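Local coordinates for aminoglycoside N(3)-acetyltransferase, AAC(3)-IVa (Escherichia coli, PDB 6MN3), which probably confers resistance to 2-deoxystreptamine antibiotics such as gentamicin and apramycin by transferring an acetyl group from acetyl-CoA to their 3-amino group, at residues Asn188-Cys192 / Glu193-Leu197. Residues are numbered along the deposited sequence; the frame is centred on the assembly and turned at random.
Sequences NDHCC and ERFAL. With ZN (zinc ion), chain D.
A zinc site of three cysteines and one histidine begins at Cys-191, whose SG binds the zinc ion at 2.3 Å. The same SG accepts a hydrogen bond from the backbone N of Glu-193, 3.5 Å away and fairly straight (161° at the hydrogen). A thiolate suits both tasks, since a peptide N-H aimed at the sulfur may offset part of its charge, although carboxylate OE1 of Glu-193 also comes to 3.3 Å of SG. SG is turned between the backbone N and the carbonyl carbon of its own residue (chi1 71°), which brings it round to face Glu-193. His-243, Cys-249 and Cys-252 complete the metal site, tying the loop that follows strand 181-187 to helix 250-257 and the segment leading into it.

Just past the zinc ligand the chain enters a short 3-10 turn, residues 193-195, closed by the bond from Phe-195 N to Cys-192 O at 3.2 Å. This turn carries the Phe-195 ring back against Cys-192, where CB of Cys-192 lies over one ring face and SG sits obliquely 4.6 Å from the ring centroid; a small, polarisable side chain fits well against an aromatic surface.

His-190 presents the CE1 edge of its imidazole to CE1 of Phe-195 at 3.4 Å, the two ring planes being nearly perpendicular. Both imidazole nitrogens are engaged: ND1 accepts from Cys-192 N at 3.1 Å, while NE2 is hydrogen-bonded to Glu-159 on helix 154-161, which fixes the ring's rotation. A water hydrogen-bonded to His-190 ND1 accepts the N-H of Arg-194 at 2.8 Å from its N, bridging the loop to the 3-10 turn.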
# COMPACT_ATOMS: atom_id res chain seq x y z
N ASN A 188 4.52 -14.76 -0.15
CA ASN A 188 5.17 -14.45 -1.43
C ASN A 188 5.92 -13.13 -1.31
O ASN A 188 5.51 -12.09 -1.82
CB ASN A 188 4.13 -14.41 -2.54
CG ASN A 188 2.90 -13.60 -2.17
OD1 ASN A 188 2.20 -13.93 -1.21
ND2 ASN A 188 2.65 -12.53 -2.91
N ASP A 189 7.05 -13.19 -0.61
CA ASP A 189 7.88 -12.02 -0.35
C ASP A 189 9.20 -12.13 -1.10
O ASP A 189 9.75 -13.23 -1.27
CB ASP A 189 8.14 -11.85 1.15
CG ASP A 189 8.32 -10.39 1.54
OD1 ASP A 189 7.88 -10.01 2.65
OD2 ASP A 189 8.90 -9.62 0.74
N HIS A 190 9.70 -10.99 -1.54
CA HIS A 190 10.99 -10.90 -2.23
C HIS A 190 11.48 -9.46 -2.11
O HIS A 190 10.95 -8.67 -1.32
CB HIS A 190 10.86 -11.35 -3.69
CG HIS A 190 9.61 -10.89 -4.36
ND1 HIS A 190 9.54 -9.73 -5.10
CD2 HIS A 190 8.37 -11.43 -4.41
CE1 HIS A 190 8.32 -9.58 -5.57
NE2 HIS A 190 7.59 -10.60 -5.17
N CYS A 191 12.51 -9.12 -2.89
CA CYS A 191 13.06 -7.77 -2.85
C CYS A 191 12.08 -6.73 -3.38
O CYS A 191 12.28 -5.54 -3.14
CB CYS A 191 14.36 -7.71 -3.64
SG CYS A 191 14.14 -7.83 -5.43
N CYS A 192 11.04 -7.16 -4.10
CA CYS A 192 9.99 -6.30 -4.65
C CYS A 192 10.52 -5.27 -5.64
O CYS A 192 9.75 -4.41 -6.10
CB CYS A 192 9.21 -5.59 -3.53
SG CYS A 192 8.38 -6.70 -2.38
N GLU A 193 11.81 -5.32 -5.99
CA GLU A 193 12.36 -4.36 -6.93
C GLU A 193 11.74 -4.51 -8.31
O GLU A 193 11.49 -3.51 -9.00
CB GLU A 193 13.88 -4.51 -7.01
CG GLU A 193 14.63 -3.87 -5.86
CD GLU A 193 16.07 -4.32 -5.78
OE1 GLU A 193 16.33 -5.43 -5.26
OE2 GLU A 193 16.96 -3.58 -6.26
N ARG A 194 11.46 -5.75 -8.73
CA ARG A 194 10.88 -6.01 -10.04
C ARG A 194 9.43 -5.56 -10.14
O ARG A 194 8.85 -5.68 -11.22
CB ARG A 194 10.99 -7.49 -10.38
CG ARG A 194 12.43 -8.01 -10.42
CD ARG A 194 12.92 -8.14 -11.85
NE ARG A 194 12.23 -9.20 -12.57
CZ ARG A 194 12.51 -9.56 -13.82
NH1 ARG A 194 13.48 -8.95 -14.48
NH2 ARG A 194 11.82 -10.54 -14.40
N PHE A 195 8.83 -5.07 -9.05
CA PHE A 195 7.51 -4.46 -9.14
C PHE A 195 7.52 -3.23 -10.03
O PHE A 195 6.46 -2.84 -10.54
CB PHE A 195 7.01 -4.07 -7.74
CG PHE A 195 6.41 -5.22 -6.97
CD1 PHE A 195 6.44 -6.51 -7.47
CD2 PHE A 195 5.82 -5.00 -5.73
CE1 PHE A 195 5.90 -7.56 -6.75
CE2 PHE A 195 5.27 -6.04 -5.01
CZ PHE A 195 5.31 -7.33 -5.52
N ALA A 196 8.69 -2.62 -10.24
CA ALA A 196 8.78 -1.44 -11.09
C ALA A 196 8.43 -1.74 -12.55
O ALA A 196 8.20 -0.81 -13.32
CB ALA A 196 10.19 -0.84 -11.01
N LEU A 197 8.40 -3.02 -12.93
CA LEU A 197 7.94 -3.37 -14.28
C LEU A 197 6.51 -2.92 -14.51
O LEU A 197 6.15 -2.54 -15.63
CB LEU A 197 8.06 -4.88 -14.49
CG LEU A 197 9.46 -5.50 -14.47
CD1 LEU A 197 9.36 -7.02 -14.56
CD2 LEU A 197 10.31 -4.95 -15.60
ZN ZN D . 15.27 -9.65 -6.37
O HOH W 1 11.30 -8.16 -7.22